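Local coordinates for 5'-deoxynucleotidase (Pyrococcus horikoshii, PDB 2CQZ), which probably hydrolyses 2'-deoxyribonucleoside 5'-monophosphates to the deoxynucleoside and phosphate, as a metal-dependent member of the HD-domain family, at residues A[109-112]-A[118-121]; A[49-54]-A[159-164]; A[74-79]-A[95-100]. All blocks are in the same frame, centred on the assembly; numbering follows the deposited sequence.

Contact 1 (A[109-112]-A[118-121]); sequences YREY and PEAQ
The Tyr112 ring meets the carbonyl of Ala120 obliquely, its CD1 lying 4.1 Å from Ala120 O. Arg124 makes a cation-pi contact with the same ring, and the side chain also touches Val123 and Asp127 of helix 118-140. This is the all-helical HD-domain fold, and Asp127 is one of the four nickel ligands, with His36, His70 and Asp71. Two carboxylates, of Glu111 and Glu119, also meet here, their planes 80° apart, and Glu111 CB lies 3.9 Å above one face of the Arg110 guanidinium, toward its rim. Glu111 OE1 and Glu119 OE1 are 4.1 Å from each other, a like-charge approach that Lys62 probably eases, through a salt bridge with Glu111 OE1 and a longer, weak ion pair with Glu119 OE1. Ser117 OG also hydrogen-bonds Glu111 OE1, while Glu119 OE2 accepts from the backbone N of Asp59.

The two acids differ in shape. Glu111 leaves its helix with CG trans to the backbone N (chi1 171°) and runs on fully extended, so that its end comes nearer to helix 118-140 than its CB does. Glu119 is instead folded at chi2 (66°), which keeps its carboxylate close to its own helix.

Between these polar ends and the tyrosine, the backbones of helices 106-114 and 118-140 come close, with the CA atoms of Tyr112 and Ala120 only 4.7 Å apart. The small Ala120 side chain, directed at the opposing helix, suits this separation. Met66 of helix 60-69 touches Glu111, Tyr112 and Ala120, covering the junction from a third helix. No hydrogen bond joins the two segments directly; the methyl CB of Ala120 sits 3.4 Å from Glu111 O and 4.2 Å from Glu111 CG.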
loop_
_atom_site.group_PDB
_atom_site.type_symbol
_atom_site.label_atom_id
_atom_site.label_comp_id
_atom_site.label_asym_id
_atom_site.label_seq_id
_atom_site.Cartn_x
_atom_site.Cartn_y
_atom_site.Cartn_z
ATOM N N TYR A 109 18.471 -19.252 -20.778
ATOM C CA TYR A 109 18.920 -19.135 -19.402
ATOM C C TYR A 109 20.397 -19.527 -19.287
ATOM O O TYR A 109 21.222 -18.763 -18.777
ATOM C CB TYR A 109 18.089 -20.038 -18.500
ATOM C CG TYR A 109 18.706 -20.221 -17.142
ATOM C CD1 TYR A 109 18.698 -19.187 -16.202
ATOM C CD2 TYR A 109 19.363 -21.401 -16.817
ATOM C CE1 TYR A 109 19.338 -19.322 -14.974
ATOM C CE2 TYR A 109 20.010 -21.548 -15.591
ATOM C CZ TYR A 109 19.996 -20.503 -14.675
ATOM O OH TYR A 109 20.662 -20.635 -13.471
ATOM N N ARG A 110 20.721 -20.723 -19.771
ATOM C CA ARG A 110 22.085 -21.243 -19.721
ATOM C C ARG A 110 23.105 -20.256 -20.310
ATOM O O ARG A 110 24.106 -19.946 -19.671
ATOM C CB ARG A 110 22.129 -22.601 -20.443
ATOM C CG ARG A 110 23.425 -23.397 -20.317
ATOM C CD ARG A 110 24.423 -22.972 -21.379
ATOM N NE ARG A 110 23.816 -22.945 -22.710
ATOM C CZ ARG A 110 24.368 -22.373 -23.778
ATOM N NH1 ARG A 110 25.551 -21.771 -23.687
ATOM N NH2 ARG A 110 23.724 -22.389 -24.942
ATOM N N GLU A 111 22.848 -19.747 -21.512
ATOM C CA GLU A 111 23.766 -18.800 -22.145
ATOM C C GLU A 111 23.872 -17.517 -21.326
ATOM O O GLU A 111 24.941 -16.913 -21.234
ATOM C CB GLU A 111 23.297 -18.477 -23.573
ATOM C CG GLU A 111 24.040 -17.333 -24.268
ATOM C CD GLU A 111 23.596 -17.145 -25.715
ATOM O OE1 GLU A 111 24.020 -16.158 -26.358
ATOM O OE2 GLU A 111 22.820 -17.988 -26.215
ATOM N N TYR A 112 22.762 -17.107 -20.722
ATOM C CA TYR A 112 22.746 -15.892 -19.923
ATOM C C TYR A 112 23.690 -15.990 -18.733
ATOM O O TYR A 112 24.452 -15.059 -18.466
ATOM C CB TYR A 112 21.317 -15.602 -19.442
ATOM C CG TYR A 112 21.209 -14.462 -18.451
ATOM C CD1 TYR A 112 21.580 -13.162 -18.801
ATOM C CD2 TYR A 112 20.747 -14.690 -17.154
ATOM C CE1 TYR A 112 21.496 -12.117 -17.878
ATOM C CE2 TYR A 112 20.659 -13.659 -16.228
ATOM C CZ TYR A 112 21.036 -12.379 -16.596
ATOM O OH TYR A 112 20.969 -11.368 -15.675
ATOM N N PRO A 118 27.915 -11.725 -26.695
ATOM C CA PRO A 118 27.570 -10.300 -26.687
ATOM C C PRO A 118 26.167 -10.083 -26.117
ATOM O O PRO A 118 25.947 -9.187 -25.307
ATOM C CB PRO A 118 27.644 -9.919 -28.163
ATOM C CG PRO A 118 28.651 -10.862 -28.697
ATOM C CD PRO A 118 28.279 -12.160 -28.051
ATOM N N GLU A 119 25.220 -10.918 -26.542
ATOM C CA GLU A 119 23.855 -10.803 -26.068
ATOM C C GLU A 119 23.778 -11.022 -24.566
ATOM O O GLU A 119 23.142 -10.236 -23.850
ATOM C CB GLU A 119 22.949 -11.814 -26.774
ATOM C CG GLU A 119 22.852 -11.642 -28.286
ATOM C CD GLU A 119 24.168 -11.920 -28.984
ATOM O OE1 GLU A 119 24.895 -12.838 -28.537
ATOM O OE2 GLU A 119 24.471 -11.235 -29.982
ATOM N N ALA A 120 24.422 -12.089 -24.090
ATOM C CA ALA A 120 24.413 -12.427 -22.663
ATOM C C ALA A 120 24.979 -11.318 -21.798
ATOM O O ALA A 120 24.498 -11.081 -20.688
ATOM C CB ALA A 120 25.190 -13.718 -22.415
ATOM N N GLN A 121 26.004 -10.638 -22.295
ATOM C CA GLN A 121 26.614 -9.554 -21.534
ATOM C C GLN A 121 25.738 -8.321 -21.565
ATOM O O GLN A 121 25.633 -7.606 -20.570
ATOM C CB GLN A 121 28.005 -9.237 -22.079
ATOM C CG GLN A 121 29.103 -10.045 -21.397
ATOM C CD GLN A 121 30.455 -9.897 -22.067
ATOM O OE1 GLN A 121 30.792 -8.840 -22.616
ATOM N NE2 GLN A 121 31.253 -10.958 -22.007
#

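Contact 2 (A[49-54]-A[159-164]); sequences DVLEKR and LELSKY
Tyr164 O receives a hydrogen bond from Arg54 NH1, modelled at 2.5 Å with an N-H...O angle of 136°. So short a length is doubtful at this resolution, but the carbonyl lies at the edge of the guanidinium, near its plane, as expected for such a donor. The arginine chain reaches it by being extended from CG to NE, and Val50 CG1 lies 3.5 Å above the centre of the guanidinium, covering one face. Arg54 NH2 makes a salt bridge with Asp167. Within the all-helical HD-domain fold the one group thus joins the C-terminal end of helix 33-53 to both the 3-10 turn and helix 166-173.

The apolar half comes from Leu51 of helix 33-53. Its CD2 packs 3.6 Å from Tyr164 CB, the two side chains crossing at about a right angle, while its CD1 faces the methyl pair of Leu161, 4.0 Å from Leu161 CD2. Leu122 of helix 118-140 touches both leucines and closes the cluster.

The 3-10 turn that presents Leu161 and Tyr164 is pinned at its start, where Leu159 O accepts from both the backbone N and OG of Ser162, the hydroxyl bond measuring 2.6 Å. A buried leucine cluster is thus combined with a solvent-near arginine, whose charge is probably balanced by Asp167, while its NH1 points at a neutral carbonyl.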
loop_
_atom_site.group_PDB
_atom_site.type_symbol
_atom_site.label_atom_id
_atom_site.label_comp_id
_atom_site.label_asym_id
_atom_site.label_seq_id
_atom_site.Cartn_x
_atom_site.Cartn_y
_atom_site.Cartn_z
ATOM N N ASP A 49 20.565 -0.814 -29.893
ATOM C CA ASP A 49 20.619 0.156 -30.982
ATOM C C ASP A 49 21.930 0.947 -30.928
ATOM O O ASP A 49 22.555 1.188 -31.959
ATOM C CB ASP A 49 19.425 1.117 -30.906
ATOM C CG ASP A 49 18.095 0.426 -31.207
ATOM O OD1 ASP A 49 17.021 1.050 -31.003
ATOM O OD2 ASP A 49 18.119 -0.743 -31.655
ATOM N N VAL A 50 22.349 1.351 -29.729
ATOM C CA VAL A 50 23.594 2.092 -29.596
ATOM C C VAL A 50 24.725 1.219 -30.121
ATOM O O VAL A 50 25.557 1.677 -30.909
ATOM C CB VAL A 50 23.881 2.463 -28.130
ATOM C CG1 VAL A 50 25.278 3.051 -28.001
ATOM C CG2 VAL A 50 22.863 3.465 -27.648
ATOM N N LEU A 51 24.744 -0.043 -29.687
ATOM C CA LEU A 51 25.762 -0.994 -30.118
ATOM C C LEU A 51 25.720 -1.167 -31.634
ATOM O O LEU A 51 26.764 -1.300 -32.268
ATOM C CB LEU A 51 25.566 -2.351 -29.422
ATOM C CG LEU A 51 25.840 -2.372 -27.910
ATOM C CD1 LEU A 51 25.592 -3.758 -27.345
ATOM C CD2 LEU A 51 27.284 -1.949 -27.651
ATOM N N GLU A 52 24.523 -1.161 -32.219
ATOM C CA GLU A 52 24.406 -1.297 -33.673
ATOM C C GLU A 52 25.089 -0.126 -34.381
ATOM O O GLU A 52 25.852 -0.333 -35.322
ATOM C CB GLU A 52 22.942 -1.337 -34.141
ATOM C CG GLU A 52 22.091 -2.492 -33.601
ATOM C CD GLU A 52 20.722 -2.569 -34.287
ATOM O OE1 GLU A 52 20.242 -1.521 -34.798
ATOM O OE2 GLU A 52 20.114 -3.668 -34.308
ATOM N N LYS A 53 24.815 1.106 -33.956
ATOM C CA LYS A 53 25.461 2.248 -34.612
ATOM C C LYS A 53 26.952 2.318 -34.300
ATOM O O LYS A 53 27.653 3.173 -34.848
ATOM C CB LYS A 53 24.917 3.600 -34.156
ATOM C CG LYS A 53 23.424 3.764 -33.911
ATOM C CD LYS A 53 23.184 5.236 -33.454
ATOM C CE LYS A 53 21.803 5.421 -32.829
ATOM N NZ LYS A 53 21.803 5.201 -31.340
ATOM N N ARG A 54 27.439 1.480 -33.392
ATOM C CA ARG A 54 28.853 1.544 -33.065
ATOM C C ARG A 54 29.671 0.386 -33.608
ATOM O O ARG A 54 30.756 0.098 -33.106
ATOM C CB ARG A 54 29.041 1.676 -31.556
ATOM C CG ARG A 54 28.576 3.028 -31.031
ATOM C CD ARG A 54 28.849 3.201 -29.544
ATOM N NE ARG A 54 28.370 4.497 -29.070
ATOM C CZ ARG A 54 28.367 4.879 -27.796
ATOM N NH1 ARG A 54 28.822 4.061 -26.853
ATOM N NH2 ARG A 54 27.910 6.081 -27.466
ATOM N N LEU A 159 33.040 -6.447 -17.877
ATOM C CA LEU A 159 32.525 -7.150 -19.042
ATOM C C LEU A 159 33.055 -6.515 -20.319
ATOM O O LEU A 159 33.024 -5.294 -20.483
ATOM C CB LEU A 159 30.988 -7.139 -19.022
ATOM C CG LEU A 159 30.306 -7.772 -17.796
ATOM C CD1 LEU A 159 28.790 -7.636 -17.906
ATOM C CD2 LEU A 159 30.692 -9.234 -17.690
ATOM N N GLU A 160 33.554 -7.347 -21.223
ATOM C CA GLU A 160 34.104 -6.855 -22.480
ATOM C C GLU A 160 33.206 -5.860 -23.178
ATOM O O GLU A 160 33.639 -4.768 -23.542
ATOM C CB GLU A 160 34.342 -8.000 -23.447
ATOM C CG GLU A 160 35.478 -8.910 -23.102
ATOM C CD GLU A 160 35.613 -10.003 -24.136
ATOM O OE1 GLU A 160 34.840 -10.990 -24.065
ATOM O OE2 GLU A 160 36.472 -9.856 -25.035
ATOM N N LEU A 161 31.958 -6.267 -23.384
ATOM C CA LEU A 161 30.973 -5.443 -24.071
ATOM C C LEU A 161 30.873 -4.003 -23.573
ATOM O O LEU A 161 30.542 -3.112 -24.354
ATOM C CB LEU A 161 29.596 -6.107 -23.991
ATOM C CG LEU A 161 28.530 -5.527 -24.918
ATOM C CD1 LEU A 161 28.990 -5.658 -26.360
ATOM C CD2 LEU A 161 27.222 -6.262 -24.711
ATOM N N SER A 162 31.162 -3.773 -22.291
ATOM C CA SER A 162 31.078 -2.427 -21.713
ATOM C C SER A 162 31.985 -1.432 -22.435
ATOM O O SER A 162 31.700 -0.233 -22.492
ATOM C CB SER A 162 31.423 -2.459 -20.223
ATOM O OG SER A 162 32.779 -2.789 -20.024
ATOM N N LYS A 163 33.078 -1.956 -22.976
ATOM C CA LYS A 163 34.048 -1.185 -23.738
ATOM C C LYS A 163 33.341 -0.235 -24.724
ATOM O O LYS A 163 33.782 0.898 -24.937
ATOM C CB LYS A 163 34.962 -2.170 -24.482
ATOM C CG LYS A 163 35.272 -1.797 -25.924
ATOM C CD LYS A 163 35.984 -2.920 -26.683
ATOM C CE LYS A 163 36.235 -2.504 -28.137
ATOM N NZ LYS A 163 37.019 -3.495 -28.930
ATOM N N TYR A 164 32.240 -0.699 -25.316
ATOM C CA TYR A 164 31.470 0.099 -26.271
ATOM C C TYR A 164 30.480 1.060 -25.606
ATOM O O TYR A 164 29.822 1.843 -26.299
ATOM C CB TYR A 164 30.679 -0.819 -27.199
ATOM C CG TYR A 164 31.516 -1.761 -28.022
ATOM C CD1 TYR A 164 32.036 -1.368 -29.257
ATOM C CD2 TYR A 164 31.767 -3.057 -27.581
ATOM C CE1 TYR A 164 32.784 -2.252 -30.038
ATOM C CE2 TYR A 164 32.513 -3.951 -28.346
ATOM C CZ TYR A 164 33.017 -3.546 -29.576
ATOM O OH TYR A 164 33.723 -4.444 -30.352
#

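Contact 3 (A[74-79]-A[95-100]); sequences EAIITD and ALVFKK
Val97 is met by two isoleucines through different branches. Its CG1, trans to the backbone N (chi1 174°), lies 4.0 Å from Ile76 CD1, whereas its CG2 lies 4.4 Å from Ile77 CG2. The first pair touches through the far end of a side chain: chi2 of Ile76 is 168°, so CD1 stands at the end of a stretched arm, and the Ile76 and Val97 side chains run antiparallel, side by side. Ile77 has another conformation. Its chi1 of 65° places CG1 between the backbone N and the carbonyl carbon, and it is the short branch CG2 that faces the valine. Ile77 also rests on Lys90, Ala93 and Glu94, further back along the helix of Val97.

All three CB atoms are directed across the interface, although the nearest CA atoms, those of Ile76 and Val97, remain 7.8 Å apart. The contact is therefore made by branched side chains alone, without a hydrogen bond across it. In the HD-domain fold it packs the short helix 74-77, which follows the metal ligands His70 and Asp71, against helix 90-100.

Phe87 of a third subunit packs on Val97, extending the apolar patch across the subunit interface, and Ser83 of that same subunit touches Ile76. The helix ends after Ile77, with Thr78 N bonded to Glu74 O at 2.7 Å. The carboxylates of Glu74 and Asp79, from before and after this helix end, share Lys90 of helix 90-100 as a salt-bridge partner.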
loop_
_atom_site.group_PDB
_atom_site.type_symbol
_atom_site.label_atom_id
_atom_site.label_comp_id
_atom_site.label_asym_id
_atom_site.label_seq_id
_atom_site.Cartn_x
_atom_site.Cartn_y
_atom_site.Cartn_z
ATOM N N GLU A 74 12.048 -17.019 -11.097
ATOM C CA GLU A 74 11.603 -16.416 -9.854
ATOM C C GLU A 74 10.089 -16.499 -9.694
ATOM O O GLU A 74 9.579 -16.365 -8.581
ATOM C CB GLU A 74 12.108 -14.979 -9.756
ATOM C CG GLU A 74 13.625 -14.894 -9.790
ATOM C CD GLU A 74 14.179 -13.519 -9.416
ATOM O OE1 GLU A 74 13.431 -12.515 -9.482
ATOM O OE2 GLU A 74 15.385 -13.444 -9.067
ATOM N N ALA A 75 9.381 -16.764 -10.792
ATOM C CA ALA A 75 7.923 -16.894 -10.744
ATOM C C ALA A 75 7.542 -17.999 -9.757
ATOM O O ALA A 75 6.427 -18.030 -9.226
ATOM C CB ALA A 75 7.371 -17.216 -12.131
ATOM N N ILE A 76 8.476 -18.907 -9.516
ATOM C CA ILE A 76 8.255 -19.993 -8.579
ATOM C C ILE A 76 9.168 -19.795 -7.378
ATOM O O ILE A 76 8.733 -19.881 -6.245
ATOM C CB ILE A 76 8.561 -21.366 -9.241
ATOM C CG1 ILE A 76 7.466 -21.707 -10.248
ATOM C CG2 ILE A 76 8.693 -22.466 -8.182
ATOM C CD1 ILE A 76 7.827 -22.870 -11.137
ATOM N N ILE A 77 10.433 -19.492 -7.638
ATOM C CA ILE A 77 11.304 -19.417 -6.437
ATOM C C ILE A 77 11.354 -18.055 -5.723
ATOM O O ILE A 77 11.703 -17.935 -4.552
ATOM C CB ILE A 77 12.790 -19.966 -6.557
ATOM C CG1 ILE A 77 13.787 -19.230 -7.530
ATOM C CG2 ILE A 77 12.938 -21.473 -6.570
ATOM C CD1 ILE A 77 15.279 -19.544 -7.197
ATOM N N THR A 78 10.830 -16.977 -6.311
ATOM C CA THR A 78 10.736 -15.654 -5.686
ATOM C C THR A 78 12.146 -15.069 -5.756
ATOM O O THR A 78 13.126 -15.809 -5.890
ATOM C CB THR A 78 10.279 -15.667 -4.195
ATOM O OG1 THR A 78 11.368 -16.049 -3.354
ATOM C CG2 THR A 78 9.115 -16.609 -3.987
ATOM N N ASP A 79 12.248 -13.746 -5.683
ATOM C CA ASP A 79 13.535 -13.073 -5.773
ATOM C C ASP A 79 14.313 -13.165 -4.476
ATOM O O ASP A 79 14.403 -12.188 -3.733
ATOM C CB ASP A 79 13.316 -11.608 -6.165
ATOM C CG ASP A 79 14.606 -10.812 -6.222
ATOM O OD1 ASP A 79 15.635 -11.363 -6.679
ATOM O OD2 ASP A 79 14.585 -9.626 -5.822
ATOM N N ALA A 95 18.255 -23.184 -12.285
ATOM C CA ALA A 95 18.483 -24.143 -13.362
ATOM C C ALA A 95 17.426 -25.249 -13.310
ATOM O O ALA A 95 16.896 -25.666 -14.338
ATOM C CB ALA A 95 19.880 -24.728 -13.235
ATOM N N LEU A 96 17.112 -25.708 -12.106
ATOM C CA LEU A 96 16.109 -26.745 -11.941
ATOM C C LEU A 96 14.749 -26.375 -12.531
ATOM O O LEU A 96 14.222 -27.097 -13.387
ATOM C CB LEU A 96 15.949 -27.080 -10.464
ATOM C CG LEU A 96 17.006 -28.076 -9.990
ATOM C CD1 LEU A 96 17.013 -28.149 -8.476
ATOM C CD2 LEU A 96 16.724 -29.443 -10.623
ATOM N N VAL A 97 14.179 -25.252 -12.095
ATOM C CA VAL A 97 12.924 -24.711 -12.585
ATOM C C VAL A 97 12.916 -24.673 -14.108
ATOM O O VAL A 97 11.949 -25.047 -14.759
ATOM C CB VAL A 97 12.763 -23.298 -12.026
ATOM C CG1 VAL A 97 11.522 -22.639 -12.627
ATOM C CG2 VAL A 97 12.620 -23.349 -10.517
ATOM N N PHE A 98 14.011 -24.124 -14.623
ATOM C CA PHE A 98 14.120 -23.938 -16.067
ATOM C C PHE A 98 14.119 -25.286 -16.773
ATOM O O PHE A 98 13.547 -25.436 -17.853
ATOM C CB PHE A 98 15.396 -23.180 -16.417
ATOM C CG PHE A 98 15.185 -21.715 -16.601
ATOM C CD1 PHE A 98 14.537 -21.233 -17.737
ATOM C CD2 PHE A 98 15.614 -20.811 -15.635
ATOM C CE1 PHE A 98 14.317 -19.875 -17.908
ATOM C CE2 PHE A 98 15.399 -19.450 -15.797
ATOM C CZ PHE A 98 14.751 -18.979 -16.937
ATOM N N LYS A 99 14.763 -26.262 -16.143
ATOM C CA LYS A 99 14.852 -27.605 -16.688
ATOM C C LYS A 99 13.510 -28.336 -16.627
ATOM O O LYS A 99 13.097 -28.934 -17.615
ATOM C CB LYS A 99 15.918 -28.406 -15.944
ATOM C CG LYS A 99 17.191 -28.609 -16.741
ATOM C CD LYS A 99 18.201 -29.431 -15.942
ATOM C CE LYS A 99 17.599 -30.751 -15.419
ATOM N NZ LYS A 99 17.212 -31.728 -16.492
ATOM N N LYS A 100 12.834 -28.284 -15.481
ATOM C CA LYS A 100 11.547 -28.942 -15.337
ATOM C C LYS A 100 10.338 -28.115 -15.816
ATOM O O LYS A 100 9.454 -28.641 -16.500
ATOM C CB LYS A 100 11.299 -29.324 -13.882
ATOM C CG LYS A 100 9.870 -29.814 -13.667
ATOM C CD LYS A 100 9.502 -30.037 -12.204
ATOM C CE LYS A 100 8.038 -30.475 -12.110
ATOM N NZ LYS A 100 7.513 -30.594 -10.713
#

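Contact 1 lies between the other two, its centre about 15 Å from that of contact 2 and about 17 Å from that of contact 3. It joins contact 2 through Gln121, whose OE1 is 2.9 Å from Leu161 N, a probable hydrogen bond, and contact 3 through the stacked rings of Tyr109 and Phe98. Contacts 2 and 3 do not touch: their centres are about 30 Å apart, on opposite sides of the chain's centre, with nearest atoms about 17 Å apart. Proximity to nickel also separates contacts 1 and 3, since the side chain of Tyr112 is about 5 Å from the ion and that of Ile77 about 12 Å.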